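Local structure of Z5138 gene product (Escherichia coli, 1XOU) at residues E30-V33 and V34-S37; P49-A52 and E53-N56; S73-S76 and K77-L81. The protein probably acts as a type III secretion chaperone that binds the filament protein EspA, and also EspB, before export. The protein carries 1 engineered substitution. All blocks are in the same frame, centred on the assembly; numbering follows the deposited sequence.

Overall arrangement
Each contact spans about two turns of a single helix, so what differs is place and side-chain chemistry. Contact 1 lies in the long helix 3-47, contact 2 at the start of helix 49-64, and contact 3 in helix 66-83; contacts 1 and 3, with centres 22 Å apart, lie on opposite sides of the chain's centre. All are partly buried, but contact 3 has fewer exposed residues than the other two and meets the partner protein most fully, with apolar, hydrogen-bonding and ionic groups. Contact 1 joins an aromatic-valine pair to a charged outer face, whereas contact 2, the farthest from the centre, relies mainly on backbone bonds and a folded lysine.

Contact 1. Residues E30-V33 and V34-S37; sequences EFDV and VKES
Glu30 O is gripped by two successive backbone amides: Val33 N at 3.0 Å, and Val34 N by a weak bond at 3.4 Å. The amides of Asp32 and Val33 do not make the regular i to i+4 bond, and the helix is kinked there; Val33 N bonds instead to the carbonyl three residues back. Regular bonding resumes one step later. Lys35 N reaches Phe31 O at 2.8 Å, and Glu36 N meets Asp32 O at 2.8 Å with an almost straight N-H...O angle of 175°. Val33 O receives Ser37 N, and Ser37 OG also turns toward it; the modelled length of that hydroxyl bond is too short to trust in detail.

On the buried side, Phe31 and Val34 lie side by side and point the same way. Val34 CG2 sits over one face of the phenyl ring, while CB approaches Phe31 CD2 to 3.9 Å. With CG1 anti to the backbone N (chi1 173°), that second methyl of Val34 is also set beside the ring, near CD2. Both residues pack on polar side chains of the partner protein.

Charged groups gather on the other side, where Lys35 also touches an apolar side chain of the partner. Its bend at the third torsion (-57°) folds the chain end alongside Asp32, whose OD1 lies nearest to CD and CE, with Lys35 NZ 4.2 Å from Asp32 OD1, beyond a salt bridge. Asp32 OD2 is 4.4 Å from Glu36 OE1, a like-charged neighbour. The lysine would therefore be expected to offset only loosely the negative charge on this turn, while the apolar pair faces the partner.

Contact 2. Residues P49-A52 and E53-N56; sequences PQAA and EKLN
Backbone bonding carries most of the link between Pro49-Ala52 and Glu53-Asn56. Four consecutive i to i+4 bonds run from Glu53 N to Pro49 O (3.1 Å), from Lys54 N to Gln50 O (3.2 Å), from Leu55 N to Ala51 O (2.8 Å) and from Asn56 N to Ala52 O (3.0 Å). The last two are nearly straight, with an N-H...O angle of 178° at Leu55 N, and the first two more bent. Just upstream, Asp48 OD2 accepts the amide of Gln50 and, weakly, that of Ala51, which ties down the beginning of the helix.

Van der Waals contact comes largely from the methylenes of Lys54. Its CG lies against the carbonyl oxygen Gln50 O (3.4 Å); the chain then bends at the third torsion (-68°), bringing CE back to 3.6 Å from Ala51 CA. The aliphatic part thus lies against the previous turn. Ala51 and Lys54 both touch Leu41 of helix 3-47, and Leu55 touches Ser42 there as well as an apolar side chain of the partner protein.

The polar side chains are not the source of the bonding between the turns. The amide of Asn56 hangs beside Ala52 O, yet ND2, though near, is badly angled for a hydrogen bond. Lys54 NZ has the like-charged Lys44 NZ close by. Together these features are those of the first turns of a returning helix in an alpha-helical hairpin, with Ala51, the chain of Lys54 and Leu55 set against helix 3-47.

Contact 3. Residues S73-S76 and K77-L81; sequences SALS and KIEKL
Over one face of the Glu79 carboxylate lie both methyls of Leu75, four residues earlier on the same side of an alpha-helix. CD1 is the nearer, 3.7 Å from Glu79 CD, and CD2 stands 4.0 Å from that carbon on the same face. Leu75 CG is anti to the backbone N (chi1 -162°), with its methyls swung out beside the helix, and the extended Glu79 chain runs back toward them and slants across. This is an i to i+4 pairing of an apolar branch with a flat acid, made by packing alone. Leu75 also touches an apolar side chain of the partner protein, so it is shared between its own helix and the interface.

The turn beneath is held by backbone bonds: Ile78 N to Ala74 O at 3.1 Å, Glu79 N to Leu75 O at 3.0 Å and Lys80 N to Ser76 O at 2.9 Å. Lys77 N bonds to Ser73 O and more weakly to Ala74 O. Ile78 and Leu81, both buried, pack on apolar groups of the partner.

A polar strip flanks that apolar face. Within the partner protein, an acidic side chain bonds Ser73 OG, and Lys77 NZ finds both a salt-bridging acid and a hydrogen-bonding polar group. The extended Lys77 chain lies along the preceding turn, its CG 3.2 Å from Ser73 O and its NZ 3.4 Å from Ser73 OG.

Contact 1. Residues E30-V33 and V34-S37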
loop_
_atom_site.group_PDB
_atom_site.type_symbol
_atom_site.label_atom_id
_atom_site.label_comp_id
_atom_site.label_asym_id
_atom_site.label_seq_id
_atom_site.Cartn_x
_atom_site.Cartn_y
_atom_site.Cartn_z
ATOM N N GLU B 30 -11.093 -2.141 -1.968
ATOM C CA GLU B 30 -11.936 -2.359 -0.792
ATOM C C GLU B 30 -12.199 -1.060 -0.043
ATOM O O GLU B 30 -13.145 -0.981 0.751
ATOM C CB GLU B 30 -11.293 -3.345 0.186
ATOM C CG GLU B 30 -10.934 -4.683 -0.411
ATOM C CD GLU B 30 -10.421 -5.683 0.623
ATOM O OE1 GLU B 30 -9.555 -5.326 1.464
ATOM O OE2 GLU B 30 -10.882 -6.843 0.581
ATOM N N PHE B 31 -11.364 -0.047 -0.279
ATOM C CA PHE B 31 -11.546 1.229 0.406
ATOM C C PHE B 31 -12.802 1.972 -0.027
ATOM O O PHE B 31 -13.172 2.969 0.586
ATOM C CB PHE B 31 -10.314 2.135 0.249
ATOM C CG PHE B 31 -9.449 2.193 1.482
ATOM C CD1 PHE B 31 -8.411 1.283 1.667
ATOM C CD2 PHE B 31 -9.708 3.131 2.485
ATOM C CE1 PHE B 31 -7.636 1.298 2.835
ATOM C CE2 PHE B 31 -8.942 3.156 3.657
ATOM C CZ PHE B 31 -7.900 2.231 3.829
ATOM N N ASP B 32 -13.466 1.502 -1.080
ATOM C CA ASP B 32 -14.701 2.163 -1.478
ATOM C C ASP B 32 -15.774 1.724 -0.479
ATOM O O ASP B 32 -16.711 2.463 -0.189
ATOM C CB ASP B 32 -15.129 1.801 -2.902
ATOM C CG ASP B 32 -16.064 2.859 -3.505
ATOM O OD1 ASP B 32 -15.576 3.955 -3.880
ATOM O OD2 ASP B 32 -17.291 2.611 -3.578
ATOM N N VAL B 33 -15.626 0.512 0.048
ATOM C CA VAL B 33 -16.558 0.013 1.050
ATOM C C VAL B 33 -16.339 0.895 2.275
ATOM O O VAL B 33 -17.281 1.284 2.960
ATOM C CB VAL B 33 -16.257 -1.457 1.424
ATOM C CG1 VAL B 33 -17.195 -1.923 2.528
ATOM C CG2 VAL B 33 -16.417 -2.330 0.209
ATOM N N VAL B 34 -15.078 1.210 2.541
ATOM C CA VAL B 34 -14.750 2.066 3.663
ATOM C C VAL B 34 -15.349 3.445 3.403
ATOM O O VAL B 34 -15.835 4.096 4.316
ATOM C CB VAL B 34 -13.236 2.189 3.845
ATOM C CG1 VAL B 34 -12.932 3.226 4.900
ATOM C CG2 VAL B 34 -12.649 0.842 4.258
ATOM N N LYS B 35 -15.327 3.881 2.149
ATOM C CA LYS B 35 -15.896 5.171 1.781
ATOM C C LYS B 35 -17.388 5.149 2.103
ATOM O O LYS B 35 -17.872 5.963 2.884
ATOM C CB LYS B 35 -15.676 5.423 0.293
ATOM C CG LYS B 35 -15.914 6.861 -0.158
ATOM C CD LYS B 35 -15.242 7.123 -1.529
ATOM C CE LYS B 35 -13.720 6.824 -1.494
ATOM N NZ LYS B 35 -13.005 7.120 -2.777
ATOM N N GLU B 36 -18.110 4.203 1.513
ATOM C CA GLU B 36 -19.545 4.063 1.753
ATOM C C GLU B 36 -19.894 4.007 3.240
ATOM O O GLU B 36 -20.830 4.663 3.683
ATOM C CB GLU B 36 -20.079 2.798 1.090
ATOM C CG GLU B 36 -20.332 2.912 -0.399
ATOM C CD GLU B 36 -21.007 1.664 -0.961
ATOM O OE1 GLU B 36 -20.328 0.612 -1.105
ATOM O OE2 GLU B 36 -22.225 1.736 -1.246
ATOM N N SER B 37 -19.142 3.215 4.000
ATOM C CA SER B 37 -19.386 3.060 5.428
ATOM C C SER B 37 -19.286 4.387 6.146
ATOM O O SER B 37 -20.142 4.732 6.961
ATOM C CB SER B 37 -18.369 2.101 6.044
ATOM O OG SER B 37 -18.177 0.963 5.228
#

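Contact 2. Residues P49-A52 and E53-N56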
loop_
_atom_site.group_PDB
_atom_site.type_symbol
_atom_site.label_atom_id
_atom_site.label_comp_id
_atom_site.label_asym_id
_atom_site.label_seq_id
_atom_site.Cartn_x
_atom_site.Cartn_y
_atom_site.Cartn_z
ATOM N N PRO B 49 -25.595 11.264 18.368
ATOM C CA PRO B 49 -24.344 11.870 18.833
ATOM C C PRO B 49 -23.232 10.860 19.111
ATOM O O PRO B 49 -22.074 11.238 19.282
ATOM C CB PRO B 49 -24.775 12.617 20.089
ATOM C CG PRO B 49 -25.814 11.722 20.643
ATOM C CD PRO B 49 -26.628 11.360 19.416
ATOM N N GLN B 50 -23.587 9.581 19.174
ATOM C CA GLN B 50 -22.597 8.537 19.405
ATOM C C GLN B 50 -21.842 8.429 18.086
ATOM O O GLN B 50 -20.626 8.270 18.051
ATOM C CB GLN B 50 -23.286 7.202 19.720
ATOM C CG GLN B 50 -22.507 6.280 20.667
ATOM C CD GLN B 50 -22.612 6.703 22.138
ATOM O OE1 GLN B 50 -23.710 6.737 22.713
ATOM N NE2 GLN B 50 -21.466 7.025 22.751
ATOM N N ALA B 51 -22.593 8.530 16.996
ATOM C CA ALA B 51 -22.034 8.464 15.656
ATOM C C ALA B 51 -21.177 9.701 15.396
ATOM O O ALA B 51 -20.085 9.613 14.840
ATOM C CB ALA B 51 -23.170 8.377 14.624
ATOM N N ALA B 52 -21.686 10.857 15.802
ATOM C CA ALA B 52 -20.980 12.112 15.611
ATOM C C ALA B 52 -19.609 12.072 16.277
ATOM O O ALA B 52 -18.620 12.515 15.698
ATOM C CB ALA B 52 -21.809 13.260 16.172
ATOM N N GLU B 53 -19.554 11.541 17.493
ATOM C CA GLU B 53 -18.301 11.446 18.227
ATOM C C GLU B 53 -17.333 10.480 17.531
ATOM O O GLU B 53 -16.118 10.689 17.543
ATOM C CB GLU B 53 -18.576 10.984 19.653
ATOM C CG GLU B 53 -17.340 10.912 20.533
ATOM C CD GLU B 53 -16.704 12.281 20.780
ATOM O OE1 GLU B 53 -15.649 12.331 21.466
ATOM O OE2 GLU B 53 -17.260 13.296 20.289
ATOM N N LYS B 54 -17.875 9.419 16.935
ATOM C CA LYS B 54 -17.065 8.444 16.216
ATOM C C LYS B 54 -16.468 9.131 14.999
ATOM O O LYS B 54 -15.257 9.119 14.794
ATOM C CB LYS B 54 -17.919 7.241 15.770
ATOM C CG LYS B 54 -18.154 6.195 16.870
ATOM C CD LYS B 54 -18.933 4.958 16.377
ATOM C CE LYS B 54 -20.385 5.303 16.012
ATOM N NZ LYS B 54 -21.236 4.136 15.567
ATOM N N LEU B 55 -17.329 9.741 14.198
ATOM C CA LEU B 55 -16.897 10.441 13.000
ATOM C C LEU B 55 -15.770 11.432 13.285
ATOM O O LEU B 55 -14.727 11.389 12.630
ATOM C CB LEU B 55 -18.075 11.192 12.374
ATOM C CG LEU B 55 -18.268 11.025 10.863
ATOM C CD1 LEU B 55 -19.308 12.026 10.369
ATOM C CD2 LEU B 55 -16.942 11.225 10.144
ATOM N N ASN B 56 -15.972 12.315 14.261
ATOM C CA ASN B 56 -14.963 13.317 14.601
ATOM C C ASN B 56 -13.644 12.689 15.018
ATOM O O ASN B 56 -12.571 13.214 14.716
ATOM C CB ASN B 56 -15.459 14.238 15.714
ATOM C CG ASN B 56 -16.780 14.899 15.382
ATOM O OD1 ASN B 56 -17.050 15.243 14.233
ATOM N ND2 ASN B 56 -17.610 15.091 16.400
#

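Contact 3. Residues S73-S76 and K77-L81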
loop_
_atom_site.group_PDB
_atom_site.type_symbol
_atom_site.label_atom_id
_atom_site.label_comp_id
_atom_site.label_asym_id
_atom_site.label_seq_id
_atom_site.Cartn_x
_atom_site.Cartn_y
_atom_site.Cartn_z
ATOM N N SER B 73 3.040 6.535 6.083
ATOM C CA SER B 73 4.051 5.505 6.145
ATOM C C SER B 73 4.043 4.683 4.858
ATOM O O SER B 73 5.061 4.568 4.175
ATOM C CB SER B 73 3.781 4.607 7.346
ATOM O OG SER B 73 4.809 3.652 7.491
ATOM N N ALA B 74 2.885 4.121 4.524
ATOM C CA ALA B 74 2.741 3.317 3.314
ATOM C C ALA B 74 3.109 4.111 2.066
ATOM O O ALA B 74 3.845 3.623 1.207
ATOM C CB ALA B 74 1.307 2.804 3.192
ATOM N N LEU B 75 2.601 5.336 1.970
ATOM C CA LEU B 75 2.859 6.186 0.811
ATOM C C LEU B 75 4.337 6.490 0.606
ATOM O O LEU B 75 4.816 6.474 -0.518
ATOM C CB LEU B 75 2.071 7.493 0.939
ATOM C CG LEU B 75 1.809 8.403 -0.273
ATOM C CD1 LEU B 75 2.515 9.714 -0.057
ATOM C CD2 LEU B 75 2.240 7.742 -1.576
ATOM N N SER B 76 5.065 6.746 1.689
ATOM C CA SER B 76 6.488 7.065 1.580
ATOM C C SER B 76 7.324 5.851 1.222
ATOM O O SER B 76 8.395 5.976 0.632
ATOM C CB SER B 76 6.997 7.669 2.880
ATOM O OG SER B 76 6.736 6.783 3.944
ATOM N N LYS B 77 6.840 4.673 1.592
ATOM C CA LYS B 77 7.544 3.443 1.268
ATOM C C LYS B 77 7.436 3.221 -0.235
ATOM O O LYS B 77 8.403 2.789 -0.881
ATOM C CB LYS B 77 6.928 2.273 2.028
ATOM C CG LYS B 77 7.236 2.348 3.497
ATOM C CD LYS B 77 6.595 1.244 4.297
ATOM C CE LYS B 77 6.932 1.414 5.774
ATOM N NZ LYS B 77 6.016 0.594 6.611
ATOM N N ILE B 78 6.261 3.527 -0.788
ATOM C CA ILE B 78 6.057 3.368 -2.214
ATOM C C ILE B 78 6.880 4.415 -2.940
ATOM O O ILE B 78 7.440 4.148 -4.003
ATOM C CB ILE B 78 4.567 3.530 -2.630
ATOM C CG1 ILE B 78 3.723 2.415 -2.008
ATOM C CG2 ILE B 78 4.433 3.446 -4.167
ATOM C CD1 ILE B 78 4.181 1.004 -2.405
ATOM N N GLU B 79 6.960 5.610 -2.373
ATOM C CA GLU B 79 7.726 6.645 -3.026
ATOM C C GLU B 79 9.195 6.293 -2.975
ATOM O O GLU B 79 9.945 6.626 -3.885
ATOM C CB GLU B 79 7.454 7.989 -2.379
ATOM C CG GLU B 79 6.000 8.380 -2.481
ATOM C CD GLU B 79 5.704 9.764 -1.929
ATOM O OE1 GLU B 79 6.041 10.028 -0.746
ATOM O OE2 GLU B 79 5.121 10.585 -2.682
ATOM N N LYS B 80 9.599 5.592 -1.923
ATOM C CA LYS B 80 10.997 5.174 -1.764
ATOM C C LYS B 80 11.328 4.147 -2.840
ATOM O O LYS B 80 12.436 4.109 -3.367
ATOM C CB LYS B 80 11.206 4.548 -0.384
ATOM C CG LYS B 80 12.657 4.500 0.103
ATOM C CD LYS B 80 12.721 3.946 1.546
ATOM C CE LYS B 80 11.865 4.777 2.551
ATOM N NZ LYS B 80 11.680 4.113 3.888
ATOM N N LEU B 81 10.346 3.311 -3.155
ATOM C CA LEU B 81 10.495 2.284 -4.170
ATOM C C LEU B 81 10.653 2.931 -5.540
ATOM O O LEU B 81 11.550 2.585 -6.302
ATOM C CB LEU B 81 9.272 1.371 -4.151
ATOM C CG LEU B 81 9.492 -0.076 -3.706
ATOM C CD1 LEU B 81 10.634 -0.187 -2.697
ATOM C CD2 LEU B 81 8.178 -0.583 -3.134
#